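Local coordinates for protein carbon monoxide dehydrogenase (Thermococcus sp. AM4, PDB 6T7J) that probably interconverts carbon monoxide and carbon dioxide at a metal-sulfur active-site cluster, here nickel-free and broken, passing electrons through further iron-sulfur clusters, at residues Pro10-Glu22 / Pro454-Ala466. Sequence-based numbering, arbitrary orientation.
Sequences PAKGVSATKGVAE and PKVKHNYSHVTLA
S15 and H458 pair through backbone and side chain at once. H458 N donates to V14 O (3.1 Å, N-H...O angle 173°), while H458 O accepts from A16 N at 2.8 Å, so that H458 spans the two residues flanking S15 in a single parallel bridge. V14 O has a second donor, a water 2.9 Å away that also donates to V456 O and so links the two segments beyond the bridge.

Next to these bonds, S15 OG lies at the edge of the H458 imidazole, near its plane, 3.1 Å from ND1, and the two are hydrogen-bonded. With OG turned away from its own amide (chi1 159°), the hydroxyl also accepts from T17 N at 3.0 Å, closing an ST turn, and from T17 OG1. Without this hydroxyl, as with an alanine here, H458 ND1 and both T17 donors would probably lose their shared partner and the ring would be less firmly fixed. The other ring nitrogen, NE2, makes weak hydrogen bonds to N452 OD1 and S321 OG.

Van der Waals contacts surround these bonds. A16 CB sits 3.6 Å from Y460 CA, at the first turn of helix 460-471, and T17 CG2 touches N459 ND2, whose amide oxygen is held by N452. The extended K457 chain passes the G13 carbonyl with its CE.

An isolated parallel bridge with an ST turn thus fastens the N-terminal segment to the loop between strand 444-448 and helix 460-471, which carries the cluster-pocket residue C451 and is a beta-alpha connection of a Rossmann-like domain.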
ATOM      1  N   PRO A  10       4.865 -31.207 -19.239  1.00 64.62           N
ATOM      2  CA  PRO A  10       5.206 -31.527 -20.633  1.00 65.08           C
ATOM      3  C   PRO A  10       6.221 -30.541 -21.186  1.00 68.67           C
ATOM      4  O   PRO A  10       5.871 -29.422 -21.575  1.00 68.44           O
ATOM      5  CB  PRO A  10       3.858 -31.429 -21.361  1.00 62.31           C
ATOM      6  CG  PRO A  10       2.992 -30.599 -20.463  1.00 65.53           C
ATOM      7  CD  PRO A  10       3.432 -30.916 -19.070  1.00 61.49           C
ATOM      8  N   ALA A  11       7.489 -30.956 -21.224  1.00 69.23           N
ATOM      9  CA  ALA A  11       8.589 -30.024 -21.429  1.00 68.25           C
ATOM     10  C   ALA A  11       8.801 -29.634 -22.886  1.00 72.68           C
ATOM     11  O   ALA A  11       9.350 -28.558 -23.145  1.00 76.17           O
ATOM     12  CB  ALA A  11       9.884 -30.615 -20.868  1.00 69.10           C
ATOM     13  N   LYS A  12       8.393 -30.466 -23.844  1.00 78.61           N
ATOM     14  CA  LYS A  12       8.702 -30.156 -25.237  1.00 79.92           C
ATOM     15  C   LYS A  12       7.930 -28.946 -25.754  1.00 79.53           C
ATOM     16  O   LYS A  12       8.368 -28.321 -26.725  1.00 81.03           O
ATOM     17  CB  LYS A  12       8.435 -31.369 -26.128  1.00 77.26           C
ATOM     18  CG  LYS A  12       9.531 -31.616 -27.156  1.00 70.09           C
ATOM     19  CD  LYS A  12      10.911 -31.542 -26.516  1.00 69.57           C
ATOM     20  CE  LYS A  12      12.007 -31.395 -27.561  1.00 75.27           C
ATOM     21  NZ  LYS A  12      13.336 -31.134 -26.937  1.00 60.39           N
ATOM     22  N   GLY A  13       6.809 -28.598 -25.130  1.00 72.86           N
ATOM     23  CA  GLY A  13       6.057 -27.430 -25.545  1.00 74.52           C
ATOM     24  C   GLY A  13       5.918 -26.393 -24.452  1.00 71.63           C
ATOM     25  O   GLY A  13       5.047 -25.519 -24.519  1.00 69.43           O
ATOM     26  N   VAL A  14       6.782 -26.473 -23.438  1.00 60.98           N
ATOM     27  CA  VAL A  14       6.659 -25.581 -22.290  1.00 59.31           C
ATOM     28  C   VAL A  14       7.203 -24.188 -22.595  1.00 56.69           C
ATOM     29  O   VAL A  14       6.728 -23.199 -22.026  1.00 57.16           O
ATOM     30  CB  VAL A  14       7.356 -26.195 -21.062  1.00 62.43           C
ATOM     31  CG1 VAL A  14       8.866 -26.175 -21.233  1.00 63.39           C
ATOM     32  CG2 VAL A  14       6.959 -25.455 -19.796  1.00 50.64           C
ATOM     33  N   SER A  15       8.183 -24.072 -23.491  1.00 53.75           N
ATOM     34  CA  SER A  15       8.892 -22.814 -23.658  1.00 52.22           C
ATOM     35  C   SER A  15       9.277 -22.618 -25.118  1.00 56.39           C
ATOM     36  O   SER A  15       9.226 -23.544 -25.931  1.00 59.13           O
ATOM     37  CB  SER A  15      10.137 -22.761 -22.769  1.00 54.70           C
ATOM     38  OG  SER A  15      11.066 -21.806 -23.249  1.00 55.52           O
ATOM     39  N   ALA A  16       9.676 -21.386 -25.433  1.00 54.75           N
ATOM     40  CA  ALA A  16      10.096 -21.007 -26.773  1.00 49.47           C
ATOM     41  C   ALA A  16      11.585 -20.704 -26.866  1.00 52.75           C
ATOM     42  O   ALA A  16      12.069 -20.375 -27.954  1.00 59.13           O
ATOM     43  CB  ALA A  16       9.295 -19.793 -27.255  1.00 51.67           C
ATOM     44  N   THR A  17      12.319 -20.794 -25.763  1.00 52.29           N
ATOM     45  CA  THR A  17      13.760 -20.596 -25.759  1.00 57.22           C
ATOM     46  C   THR A  17      14.454 -21.933 -25.536  1.00 57.04           C
ATOM     47  O   THR A  17      14.047 -22.719 -24.676  1.00 55.77           O
ATOM     48  CB  THR A  17      14.181 -19.594 -24.680  1.00 52.63           C
ATOM     49  OG1 THR A  17      13.584 -19.952 -23.429  1.00 55.31           O
ATOM     50  CG2 THR A  17      13.735 -18.191 -25.059  1.00 54.71           C
ATOM     51  N   LYS A  18      15.496 -22.187 -26.323  1.00 58.36           N
ATOM     52  CA  LYS A  18      16.182 -23.471 -26.269  1.00 62.13           C
ATOM     53  C   LYS A  18      16.909 -23.637 -24.939  1.00 58.00           C
ATOM     54  O   LYS A  18      17.587 -22.718 -24.469  1.00 53.00           O
ATOM     55  CB  LYS A  18      17.164 -23.592 -27.434  1.00 61.82           C
ATOM     56  CG  LYS A  18      16.531 -23.457 -28.810  1.00 62.57           C
ATOM     57  CD  LYS A  18      15.593 -24.618 -29.102  1.00 76.79           C
ATOM     58  CE  LYS A  18      14.764 -24.360 -30.353  1.00 83.20           C
ATOM     59  NZ  LYS A  18      13.364 -23.963 -30.027  1.00 83.07           N
ATOM     60  N   GLY A  19      16.760 -24.811 -24.329  1.00 53.41           N
ATOM     61  CA  GLY A  19      17.409 -25.142 -23.078  1.00 52.12           C
ATOM     62  C   GLY A  19      16.474 -25.239 -21.890  1.00 61.96           C
ATOM     63  O   GLY A  19      16.823 -25.895 -20.898  1.00 59.01           O
ATOM     64  N   VAL A  20      15.300 -24.609 -21.958  1.00 61.67           N
ATOM     65  CA  VAL A  20      14.378 -24.627 -20.825  1.00 61.28           C
ATOM     66  C   VAL A  20      13.826 -26.032 -20.604  1.00 59.11           C
ATOM     67  O   VAL A  20      13.724 -26.503 -19.464  1.00 60.95           O
ATOM     68  CB  VAL A  20      13.252 -23.599 -21.044  1.00 59.14           C
ATOM     69  CG1 VAL A  20      12.177 -23.742 -19.977  1.00 56.16           C
ATOM     70  CG2 VAL A  20      13.819 -22.187 -21.051  1.00 51.61           C
ATOM     71  N   ALA A  21      13.469 -26.723 -21.689  1.00 66.38           N
ATOM     72  CA  ALA A  21      12.907 -28.065 -21.573  1.00 60.53           C
ATOM     73  C   ALA A  21      13.897 -29.027 -20.924  1.00 62.51           C
ATOM     74  O   ALA A  21      13.538 -29.780 -20.008  1.00 62.48           O
ATOM     75  CB  ALA A  21      12.489 -28.574 -22.952  1.00 56.51           C
ATOM     76  N   GLU A  22      15.148 -29.026 -21.401  1.00 61.10           N
ATOM     77  CA  GLU A  22      16.159 -29.920 -20.842  1.00 63.37           C
ATOM     78  C   GLU A  22      16.290 -29.730 -19.337  1.00 62.64           C
ATOM     79  O   GLU A  22      16.386 -30.706 -18.583  1.00 60.27           O
ATOM     80  CB  GLU A  22      17.514 -29.691 -21.514  1.00 62.42           C
ATOM     81  CG  GLU A  22      17.465 -29.121 -22.922  1.00 63.26           C
ATOM     82  CD  GLU A  22      18.852 -28.786 -23.454  1.00 64.86           C
ATOM     83  OE1 GLU A  22      19.842 -29.017 -22.727  1.00 61.14           O
ATOM     84  OE2 GLU A  22      18.955 -28.290 -24.596  1.00 61.06           O
ATOM     85  N   PRO A 454       4.059 -18.595 -16.164  1.00 44.72           N
ATOM     86  CA  PRO A 454       3.933 -19.985 -16.631  1.00 48.30           C
ATOM     87  C   PRO A 454       2.528 -20.368 -17.072  1.00 52.85           C
ATOM     88  O   PRO A 454       2.334 -21.495 -17.543  1.00 52.69           O
ATOM     89  CB  PRO A 454       4.375 -20.808 -15.410  1.00 47.96           C
ATOM     90  CG  PRO A 454       4.142 -19.909 -14.241  1.00 44.48           C
ATOM     91  CD  PRO A 454       4.379 -18.513 -14.729  1.00 45.95           C
ATOM     92  N   LYS A 455       1.544 -19.476 -16.937  1.00 48.77           N
ATOM     93  CA  LYS A 455       0.216 -19.755 -17.473  1.00 46.79           C
ATOM     94  C   LYS A 455       0.208 -19.703 -18.994  1.00 49.14           C
ATOM     95  O   LYS A 455      -0.620 -20.364 -19.632  1.00 52.83           O
ATOM     96  CB  LYS A 455      -0.801 -18.768 -16.900  1.00 43.65           C
ATOM     97  CG  LYS A 455      -0.984 -18.884 -15.400  1.00 41.58           C
ATOM     98  CD  LYS A 455      -1.952 -17.845 -14.879  1.00 44.80           C
ATOM     99  CE  LYS A 455      -2.198 -18.031 -13.392  1.00 51.03           C
ATOM    100  NZ  LYS A 455      -3.533 -17.508 -12.986  1.00 58.75           N
ATOM    101  N   VAL A 456       1.108 -18.925 -19.588  1.00 46.50           N
ATOM    102  CA  VAL A 456       1.279 -18.881 -21.032  1.00 50.46           C
ATOM    103  C   VAL A 456       2.632 -19.493 -21.374  1.00 49.54           C
ATOM    104  O   VAL A 456       3.531 -19.594 -20.532  1.00 49.91           O
ATOM    105  CB  VAL A 456       1.163 -17.446 -21.589  1.00 50.80           C
ATOM    106  CG1 VAL A 456      -0.207 -16.865 -21.278  1.00 44.66           C
ATOM    107  CG2 VAL A 456       2.265 -16.562 -21.018  1.00 47.78           C
ATOM    108  N   LYS A 457       2.770 -19.915 -22.630  1.00 51.45           N
ATOM    109  CA  LYS A 457       4.006 -20.547 -23.077  1.00 52.13           C
ATOM    110  C   LYS A 457       5.185 -19.598 -22.893  1.00 53.00           C
ATOM    111  O   LYS A 457       5.109 -18.415 -23.239  1.00 51.73           O
ATOM    112  CB  LYS A 457       3.887 -20.977 -24.539  1.00 53.66           C
ATOM    113  CG  LYS A 457       5.078 -21.786 -25.028  1.00 52.06           C
ATOM    114  CD  LYS A 457       4.811 -22.437 -26.370  1.00 50.60           C
ATOM    115  CE  LYS A 457       5.950 -23.369 -26.754  1.00 59.81           C
ATOM    116  NZ  LYS A 457       5.642 -24.165 -27.976  1.00 73.12           N
ATOM    117  N   HIS A 458       6.279 -20.128 -22.348  1.00 50.25           N
ATOM    118  CA  HIS A 458       7.386 -19.297 -21.887  1.00 51.08           C
ATOM    119  C   HIS A 458       8.075 -18.601 -23.058  1.00 51.76           C
ATOM    120  O   HIS A 458       8.616 -19.257 -23.956  1.00 49.92           O
ATOM    121  CB  HIS A 458       8.383 -20.144 -21.102  1.00 51.51           C
ATOM    122  CG  HIS A 458       9.586 -19.383 -20.642  1.00 50.90           C
ATOM    123  ND1 HIS A 458      10.870 -19.738 -20.992  1.00 50.71           N
ATOM    124  CD2 HIS A 458       9.699 -18.277 -19.868  1.00 52.56           C
ATOM    125  CE1 HIS A 458      11.724 -18.887 -20.450  1.00 50.26           C
ATOM    126  NE2 HIS A 458      11.038 -17.992 -19.763  1.00 53.80           N
ATOM    127  N   ASN A 459       8.042 -17.267 -23.039  1.00 49.29           N
ATOM    128  CA  ASN A 459       8.677 -16.402 -24.029  1.00 49.06           C
ATOM    129  C   ASN A 459       8.067 -16.543 -25.419  1.00 53.00           C
ATOM    130  O   ASN A 459       8.504 -15.864 -26.352  1.00 55.91           O
ATOM    131  CB  ASN A 459      10.184 -16.663 -24.098  1.00 46.57           C
ATOM    132  CG  ASN A 459      10.928 -16.110 -22.897  1.00 46.92           C
ATOM    133  OD1 ASN A 459      10.450 -15.201 -22.219  1.00 44.59           O
ATOM    134  ND2 ASN A 459      12.106 -16.659 -22.630  1.00 47.62           N
ATOM    135  N   TYR A 460       7.050 -17.397 -25.575  1.00 52.43           N
ATOM    136  CA  TYR A 460       6.462 -17.587 -26.899  1.00 50.96           C
ATOM    137  C   TYR A 460       5.753 -16.329 -27.382  1.00 48.18           C
ATOM    138  O   TYR A 460       5.911 -15.931 -28.542  1.00 49.77           O
ATOM    139  CB  TYR A 460       5.494 -18.770 -26.899  1.00 50.40           C
ATOM    140  CG  TYR A 460       4.866 -19.017 -28.255  1.00 49.22           C
ATOM    141  CD1 TYR A 460       5.580 -19.645 -29.267  1.00 51.55           C
ATOM    142  CD2 TYR A 460       3.568 -18.604 -28.528  1.00 51.82           C
ATOM    143  CE1 TYR A 460       5.015 -19.863 -30.512  1.00 52.22           C
ATOM    144  CE2 TYR A 460       2.995 -18.819 -29.770  1.00 52.56           C
ATOM    145  CZ  TYR A 460       3.724 -19.448 -30.757  1.00 47.52           C
ATOM    146  OH  TYR A 460       3.161 -19.665 -31.992  1.00 59.63           O
ATOM    147  N   SER A 461       4.964 -15.692 -26.515  1.00 47.15           N
ATOM    148  CA  SER A 461       4.222 -14.515 -26.953  1.00 50.77           C
ATOM    149  C   SER A 461       5.155 -13.338 -27.214  1.00 53.20           C
ATOM    150  O   SER A 461       4.971 -12.609 -28.195  1.00 56.13           O
ATOM    151  CB  SER A 461       3.147 -14.154 -25.929  1.00 45.44           C
ATOM    152  OG  SER A 461       2.034 -15.026 -26.040  1.00 47.88           O
ATOM    153  N   HIS A 462       6.172 -13.150 -26.367  1.00 44.03           N
ATOM    154  CA  HIS A 462       7.173 -12.115 -26.612  1.00 57.06           C
ATOM    155  C   HIS A 462       7.711 -12.199 -28.038  1.00 60.22           C
ATOM    156  O   HIS A 462       7.571 -11.262 -28.839  1.00 60.00           O
ATOM    157  CB  HIS A 462       8.323 -12.250 -25.607  1.00 48.76           C
ATOM    158  CG  HIS A 462       7.968 -11.854 -24.206  1.00 50.40           C
ATOM    159  ND1 HIS A 462       7.315 -10.679 -23.903  1.00 53.65           N
ATOM    160  CD2 HIS A 462       8.190 -12.477 -23.024  1.00 47.94           C
ATOM    161  CE1 HIS A 462       7.145 -10.597 -22.595  1.00 48.60           C
ATOM    162  NE2 HIS A 462       7.667 -11.676 -22.039  1.00 48.02           N
ATOM    163  N   VAL A 463       8.308 -13.345 -28.377  1.00 54.29           N
ATOM    164  CA  VAL A 463       8.996 -13.477 -29.656  1.00 55.95           C
ATOM    165  C   VAL A 463       8.003 -13.491 -30.811  1.00 51.01           C
ATOM    166  O   VAL A 463       8.261 -12.904 -31.867  1.00 52.01           O
ATOM    167  CB  VAL A 463       9.893 -14.728 -29.659  1.00 57.12           C
ATOM    168  CG1 VAL A 463       9.091 -15.978 -29.347  1.00 59.25           C
ATOM    169  CG2 VAL A 463      10.563 -14.869 -30.998  1.00 59.05           C
ATOM    170  N   THR A 464       6.854 -14.152 -30.639  1.00 56.38           N
ATOM    171  CA  THR A 464       5.893 -14.228 -31.735  1.00 54.55           C
ATOM    172  C   THR A 464       5.317 -12.853 -32.056  1.00 56.42           C
ATOM    173  O   THR A 464       5.192 -12.487 -33.231  1.00 59.50           O
ATOM    174  CB  THR A 464       4.781 -15.224 -31.402  1.00 55.03           C
ATOM    175  OG1 THR A 464       5.316 -16.555 -31.401  1.00 53.78           O
ATOM    176  CG2 THR A 464       3.667 -15.150 -32.433  1.00 53.75           C
ATOM    177  N   LEU A 465       4.978 -12.068 -31.029  1.00 53.21           N
ATOM    178  CA  LEU A 465       4.497 -10.713 -31.266  1.00 57.31           C
ATOM    179  C   LEU A 465       5.570  -9.856 -31.922  1.00 55.22           C
ATOM    180  O   LEU A 465       5.287  -9.122 -32.878  1.00 55.34           O
ATOM    181  CB  LEU A 465       4.037 -10.085 -29.950  1.00 57.35           C
ATOM    182  CG  LEU A 465       3.430  -8.687 -30.075  1.00 57.93           C
ATOM    183  CD1 LEU A 465       2.138  -8.747 -30.859  1.00 52.25           C
ATOM    184  CD2 LEU A 465       3.194  -8.081 -28.710  1.00 57.51           C
ATOM    185  N   ALA A 466       6.812  -9.937 -31.426  1.00 51.72           N
ATOM    186  CA  ALA A 466       7.889  -9.160 -32.032  1.00 50.92           C
ATOM    187  C   ALA A 466       8.070  -9.519 -33.505  1.00 56.86           C
ATOM    188  O   ALA A 466       8.215  -8.629 -34.356  1.00 50.49           O
ATOM    189  CB  ALA A 466       9.188  -9.379 -31.258  1.00 45.17           C
TER
HETATM  190  O   HOH W   1       5.341 -22.044 -19.697  1.00 51.06           O